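Local atomic coordinates of 2,5-dihydroxypyridine 5,6-dioxygenase (PDB entry 7CUP), a protein that catalyses the iron-dependent dioxygenolytic cleavage of the 2,5-dihydroxypyridine ring between carbons 5 and 6, giving N-formylmaleamate in aerobic nicotinate degradation. Residues 213-218 with 320-325; 220-225 with 274-279. All coordinates share one frame; numbering follows the deposited sequence.

Contact 1. Residues 213-218 with 320-325; sequences GDIILP and DIPLRN. With FE (Fe (III) ion), chain G.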
loop_
_atom_site.group_PDB
_atom_site.type_symbol
_atom_site.label_atom_id
_atom_site.label_comp_id
_atom_site.label_asym_id
_atom_site.label_seq_id
_atom_site.Cartn_x
_atom_site.Cartn_y
_atom_site.Cartn_z
ATOM N N GLY A 213 -10.150 0.274 41.447
ATOM C CA GLY A 213 -10.444 1.296 40.426
ATOM C C GLY A 213 -9.243 2.165 40.092
ATOM O O GLY A 213 -9.297 2.862 39.064
ATOM N N ASP A 214 -8.185 2.166 40.903
ATOM C CA ASP A 214 -7.006 2.998 40.577
ATOM C C ASP A 214 -6.208 2.285 39.492
ATOM O O ASP A 214 -6.490 1.118 39.216
ATOM C CB ASP A 214 -6.213 3.369 41.823
ATOM C CG ASP A 214 -6.919 4.432 42.651
ATOM O OD1 ASP A 214 -7.686 5.210 42.052
ATOM O OD2 ASP A 214 -6.691 4.481 43.886
ATOM N N ILE A 215 -5.245 2.972 38.888
ATOM C CA ILE A 215 -4.649 2.511 37.600
ATOM C C ILE A 215 -3.129 2.410 37.730
ATOM O O ILE A 215 -2.512 3.299 38.345
ATOM C CB ILE A 215 -5.096 3.456 36.464
ATOM C CG1 ILE A 215 -6.620 3.438 36.331
ATOM C CG2 ILE A 215 -4.407 3.114 35.150
ATOM C CD1 ILE A 215 -7.167 4.316 35.221
ATOM N N ILE A 216 -2.547 1.406 37.088
ATOM C CA ILE A 216 -1.089 1.370 36.818
ATOM C C ILE A 216 -0.843 1.447 35.311
ATOM O O ILE A 216 -1.421 0.635 34.591
ATOM C CB ILE A 216 -0.418 0.148 37.446
ATOM C CG1 ILE A 216 -0.746 0.048 38.935
ATOM C CG2 ILE A 216 1.069 0.247 37.184
ATOM C CD1 ILE A 216 -0.309 -1.223 39.548
ATOM N N LEU A 217 -0.013 2.409 34.885
ATOM C CA LEU A 217 0.516 2.507 33.506
ATOM C C LEU A 217 1.983 2.082 33.543
ATOM O O LEU A 217 2.695 2.512 34.435
ATOM C CB LEU A 217 0.332 3.960 33.058
ATOM C CG LEU A 217 -1.087 4.511 33.161
ATOM C CD1 LEU A 217 -1.120 5.958 32.746
ATOM C CD2 LEU A 217 -2.058 3.709 32.303
ATOM N N PRO A 218 2.506 1.263 32.604
ATOM C CA PRO A 218 1.784 0.837 31.390
ATOM C C PRO A 218 0.915 -0.437 31.418
ATOM O O PRO A 218 0.554 -0.873 30.352
ATOM C CB PRO A 218 2.943 0.563 30.415
ATOM C CG PRO A 218 4.020 0.004 31.306
ATOM C CD PRO A 218 3.896 0.761 32.620
ATOM N N ASP A 320 3.609 5.082 35.843
ATOM C CA ASP A 320 2.710 6.225 36.127
ATOM C C ASP A 320 1.475 5.643 36.781
ATOM O O ASP A 320 0.886 4.678 36.221
ATOM C CB ASP A 320 2.370 7.028 34.875
ATOM C CG ASP A 320 3.516 7.923 34.448
ATOM O OD1 ASP A 320 4.329 8.240 35.307
ATOM O OD2 ASP A 320 3.603 8.252 33.259
ATOM N N ILE A 321 1.103 6.204 37.925
ATOM C CA ILE A 321 0.004 5.665 38.769
ATOM C C ILE A 321 -0.875 6.820 39.223
ATOM O O ILE A 321 -0.498 7.550 40.133
ATOM C CB ILE A 321 0.576 4.890 39.964
ATOM C CG1 ILE A 321 1.483 3.758 39.492
ATOM C CG2 ILE A 321 -0.559 4.409 40.846
ATOM C CD1 ILE A 321 2.228 3.034 40.604
ATOM N N PRO A 322 -2.063 7.006 38.614
ATOM C CA PRO A 322 -3.058 7.964 39.091
ATOM C C PRO A 322 -4.004 7.369 40.144
ATOM O O PRO A 322 -4.457 6.263 39.985
ATOM C CB PRO A 322 -3.871 8.329 37.843
ATOM C CG PRO A 322 -3.661 7.163 36.878
ATOM C CD PRO A 322 -2.492 6.345 37.371
ATOM N N LEU A 323 -4.305 8.144 41.184
ATOM C CA LEU A 323 -5.250 7.753 42.258
ATOM C C LEU A 323 -6.442 8.698 42.229
ATOM O O LEU A 323 -6.237 9.916 42.001
ATOM C CB LEU A 323 -4.529 7.810 43.603
ATOM C CG LEU A 323 -3.218 7.057 43.664
ATOM C CD1 LEU A 323 -2.561 7.297 45.006
ATOM C CD2 LEU A 323 -3.435 5.568 43.415
ATOM N N ARG A 324 -7.636 8.146 42.448
ATOM C CA ARG A 324 -8.909 8.890 42.573
ATOM C C ARG A 324 -9.178 9.247 44.037
ATOM O O ARG A 324 -8.604 8.589 44.917
ATOM C CB ARG A 324 -10.094 7.995 42.212
ATOM C CG ARG A 324 -10.430 7.973 40.741
ATOM C CD ARG A 324 -10.783 6.563 40.362
ATOM N NE ARG A 324 -11.934 5.947 41.014
ATOM C CZ ARG A 324 -11.894 4.924 41.880
ATOM N NH1 ARG A 324 -10.751 4.394 42.339
ATOM N NH2 ARG A 324 -13.045 4.446 42.295
ATOM N N ASN A 325 -10.095 10.193 44.262
ATOM C CA ASN A 325 -10.775 10.420 45.570
ATOM C C ASN A 325 -9.797 10.955 46.607
ATOM O O ASN A 325 -10.121 10.863 47.792
ATOM C CB ASN A 325 -11.374 9.137 46.149
ATOM C CG ASN A 325 -12.338 8.489 45.189
ATOM O OD1 ASN A 325 -12.979 9.198 44.429
ATOM N ND2 ASN A 325 -12.423 7.160 45.202
HETATM FE FE FE G . 6.425 9.168 35.121
HETATM O O HOH W 1 -7.514 6.207 45.582
HETATM O O HOH W 2 -7.196 6.258 39.238
HETATM O O HOH W 3 5.837 9.991 33.039
HETATM O O HOH W 4 8.754 9.476 35.058
#
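D214 and R324 meet where 213-218 runs antiparallel to the end of strand 319-323. With CG anti to its carbonyl carbon (chi1 -74°), the D214 carboxylate reaches across to R324, and OD1 takes two bonds: from R324 N at 3.0 Å and, as a salt bridge, from R324 NH1 at 3.2 Å. The two donors come from opposite faces of the carboxylate plane, while OD1 lies close to the guanidinium plane, which stands at 73° to the carboxylate. R324 bends at chi2 and chi3 to turn NH1 back, where it also binds V212 O; its NH2 pairs with E246 of the second subunit. D214 OD2 accepts from D211 N and rests 3.5 Å from L323 CD2. An alanine in place of D214 is likely to leave R324 N and D211 N without their acceptors and cost the guanidinium a partner. At the other end L217 and D320 form an antiparallel hydrogen-bonded pair, L217 N to D320 O at 2.8 Å and D320 N to L217 O at 3.1 Å, a bridge that sets 213-218 beside 319-323, the edge strand, within the chain, of the antiparallel sheet carrying the metal site. D320 OD1 binds the iron at 2.3 Å, alongside H265, H318, S302 and waters 3 and 4; OD2 accepts from water 3 and pairs with second-shell R293, which probably steadies the carboxylate. Between them I215 O, buried without a hydrogen-bond partner, receives a CA-H...O contact from I321 CA, with P322 CD packed 3.2 Å from it. Water 2 donates to D214 OD1 and P322 O.

Contact 2. Residues 220-225 with 274-279; sequences KNYCRE and AQWTAM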
loop_
_atom_site.group_PDB
_atom_site.type_symbol
_atom_site.label_atom_id
_atom_site.label_comp_id
_atom_site.label_asym_id
_atom_site.label_seq_id
_atom_site.Cartn_x
_atom_site.Cartn_y
_atom_site.Cartn_z
ATOM N N LYS A 220 -2.184 -0.672 32.270
ATOM C CA LYS A 220 -3.529 -0.238 31.812
ATOM C C LYS A 220 -4.618 -1.163 32.377
ATOM O O LYS A 220 -5.488 -1.579 31.611
ATOM C CB LYS A 220 -3.557 -0.175 30.285
ATOM C CG LYS A 220 -2.581 0.832 29.708
ATOM C CD LYS A 220 -2.205 0.598 28.281
ATOM C CE LYS A 220 -1.406 1.750 27.749
ATOM N NZ LYS A 220 -0.464 1.299 26.707
ATOM N N ASN A 221 -4.571 -1.438 33.682
ATOM C CA ASN A 221 -5.596 -2.223 34.415
ATOM C C ASN A 221 -6.191 -1.309 35.459
ATOM O O ASN A 221 -5.453 -0.492 35.991
ATOM C CB ASN A 221 -5.019 -3.445 35.136
ATOM C CG ASN A 221 -4.548 -4.510 34.170
ATOM O OD1 ASN A 221 -3.559 -5.221 34.419
ATOM N ND2 ASN A 221 -5.269 -4.625 33.065
ATOM N N TYR A 222 -7.482 -1.432 35.693
ATOM C CA TYR A 222 -8.132 -0.949 36.931
ATOM C C TYR A 222 -7.883 -2.002 38.014
ATOM O O TYR A 222 -8.242 -3.165 37.795
ATOM C CB TYR A 222 -9.621 -0.725 36.691
ATOM C CG TYR A 222 -9.940 0.317 35.655
ATOM C CD1 TYR A 222 -9.994 1.657 35.981
ATOM C CD2 TYR A 222 -10.279 -0.038 34.361
ATOM C CE1 TYR A 222 -10.379 2.618 35.057
ATOM C CE2 TYR A 222 -10.642 0.909 33.417
ATOM C CZ TYR A 222 -10.680 2.251 33.756
ATOM O OH TYR A 222 -11.022 3.187 32.809
ATOM N N CYS A 223 -7.277 -1.624 39.134
ATOM C CA CYS A 223 -7.055 -2.550 40.280
ATOM C C CYS A 223 -8.403 -3.125 40.729
ATOM O O CYS A 223 -9.352 -2.348 40.890
ATOM C CB CYS A 223 -6.371 -1.834 41.438
ATOM S SG CYS A 223 -4.676 -1.373 41.022
ATOM N N ARG A 224 -8.493 -4.431 40.922
ATOM C CA ARG A 224 -9.727 -5.066 41.452
ATOM C C ARG A 224 -9.537 -5.369 42.943
ATOM O O ARG A 224 -10.530 -5.640 43.603
ATOM C CB ARG A 224 -10.089 -6.270 40.572
ATOM C CG ARG A 224 -10.449 -5.891 39.140
ATOM C CD ARG A 224 -11.527 -4.821 39.102
ATOM N NE ARG A 224 -12.773 -5.246 39.775
ATOM C CZ ARG A 224 -13.859 -5.710 39.154
ATOM N NH1 ARG A 224 -13.894 -5.806 37.835
ATOM N NH2 ARG A 224 -14.933 -6.040 39.849
ATOM N N GLU A 225 -8.325 -5.251 43.463
ATOM C CA GLU A 225 -8.063 -5.218 44.925
ATOM C C GLU A 225 -6.972 -4.182 45.176
ATOM O O GLU A 225 -6.196 -3.882 44.261
ATOM C CB GLU A 225 -7.614 -6.563 45.512
ATOM C CG GLU A 225 -7.782 -7.765 44.599
ATOM C CD GLU A 225 -7.018 -9.006 45.055
ATOM O OE1 GLU A 225 -6.390 -9.694 44.178
ATOM O OE2 GLU A 225 -7.052 -9.285 46.293
ATOM N N ALA A 274 -10.452 14.784 29.856
ATOM C CA ALA A 274 -9.850 13.462 30.109
ATOM C C ALA A 274 -10.781 12.762 31.090
ATOM O O ALA A 274 -11.372 13.459 31.902
ATOM C CB ALA A 274 -8.456 13.575 30.677
ATOM N N GLN A 275 -10.866 11.440 31.041
ATOM C CA GLN A 275 -11.825 10.682 31.876
ATOM C C GLN A 275 -11.161 9.411 32.389
ATOM O O GLN A 275 -10.556 8.627 31.597
ATOM C CB GLN A 275 -13.077 10.362 31.078
ATOM C CG GLN A 275 -13.867 11.587 30.666
ATOM C CD GLN A 275 -14.572 12.193 31.852
ATOM O OE1 GLN A 275 -15.086 11.481 32.702
ATOM N NE2 GLN A 275 -14.611 13.512 31.910
ATOM N N TRP A 276 -11.328 9.194 33.683
ATOM C CA TRP A 276 -10.875 7.960 34.359
ATOM C C TRP A 276 -11.497 6.742 33.678
ATOM O O TRP A 276 -10.843 5.733 33.648
ATOM C CB TRP A 276 -11.235 8.084 35.831
ATOM C CG TRP A 276 -11.200 6.811 36.593
ATOM C CD1 TRP A 276 -10.083 6.163 37.019
ATOM C CD2 TRP A 276 -12.332 6.036 37.031
ATOM N NE1 TRP A 276 -10.439 5.028 37.690
ATOM C CE2 TRP A 276 -11.809 4.919 37.714
ATOM C CE3 TRP A 276 -13.720 6.185 36.947
ATOM C CZ2 TRP A 276 -12.622 3.958 38.309
ATOM C CZ3 TRP A 276 -14.533 5.223 37.514
ATOM C CH2 TRP A 276 -13.988 4.123 38.186
ATOM N N THR A 277 -12.691 6.837 33.093
ATOM C CA THR A 277 -13.361 5.655 32.474
ATOM C C THR A 277 -12.824 5.354 31.059
ATOM O O THR A 277 -13.096 4.265 30.532
ATOM C CB THR A 277 -14.872 5.852 32.404
ATOM O OG1 THR A 277 -15.055 7.071 31.668
ATOM C CG2 THR A 277 -15.498 5.836 33.774
ATOM N N ALA A 278 -12.120 6.282 30.436
ATOM C CA ALA A 278 -11.690 6.166 29.018
ATOM C C ALA A 278 -10.843 4.897 28.776
ATOM O O ALA A 278 -11.058 4.217 27.745
ATOM C CB ALA A 278 -10.972 7.435 28.647
ATOM N N MET A 279 -9.949 4.535 29.692
ATOM C CA MET A 279 -8.966 3.440 29.481
ATOM C C MET A 279 -9.740 2.148 29.210
ATOM O O MET A 279 -9.343 1.374 28.299
ATOM C CB MET A 279 -8.081 3.266 30.718
ATOM C CG MET A 279 -6.898 2.362 30.504
ATOM S SD MET A 279 -5.879 2.260 32.009
ATOM C CE MET A 279 -6.966 1.394 33.140
#
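Segment 220-225 is mostly irregular, with a weakly bonded strand at 221-222; 274-279 turns back on itself in a type I beta turn from Q275 to A278, closed by A278 N to Q275 O. The backbones stay well apart, 7.0 Å between the CA atoms of K220 and M279 at their nearest, and the side chains of Y222 and M279 bridge the gap. Y222 OH donates to W276 O at 2.7 Å, in the carbonyl plane on a lone pair, and also accepts from G280 N. M279 CE sits over one face of the ring, 3.7 Å from its centroid and 10° off the normal, a CH-pi contact. CG of M279 is anti to its backbone N (chi1 -169°) and the chain bends at chi3, folding CE onto the ring; SD packs 3.4 Å from K220 CA and lies above the same face at a distance, 5.3 Å from the Y222 centroid. The edge of the Y222 ring turns to the indole of W276 in an offset edge-to-face pair, planes at 78°, with Y222 CE1 3.6 Å from W276 NE1. That NE1 donates to G213 O, and Y247 of the second subunit meets Y222 edge-to-face and bonds T277 O. K220 runs its amine away to D71. A Met-aromatic contact and an edge-to-face pair thus form a small aromatic cluster beside the subunit interface, joining loop 274-279, turn and following M279, to the short strand 221-222.

After the parallel sheet and its helices, the chain reaches 213-218 and, after a short turn, 220-225; strands 215-216 and 221-222 pair antiparallel. It then passes through 227-232, 235-240, helix 243-253 and strand 263-269 to reach 274-279, which closes contact 2 over 48 intervening residues. Helix 290-294 and strand 299-303 follow before 320-325 returns to 213-218 and closes contact 1, so contact 2 is nested inside its loop. Their centres lie about 7 Å apart. G213 N, 2.8 Å from C223 O in a probable hydrogen bond, joins them, and R324 CD packs against W276 NE1. Together they tie the small two-stranded sheet to the iron-bearing sheet and to the loop after 263-269, next to the second subunit.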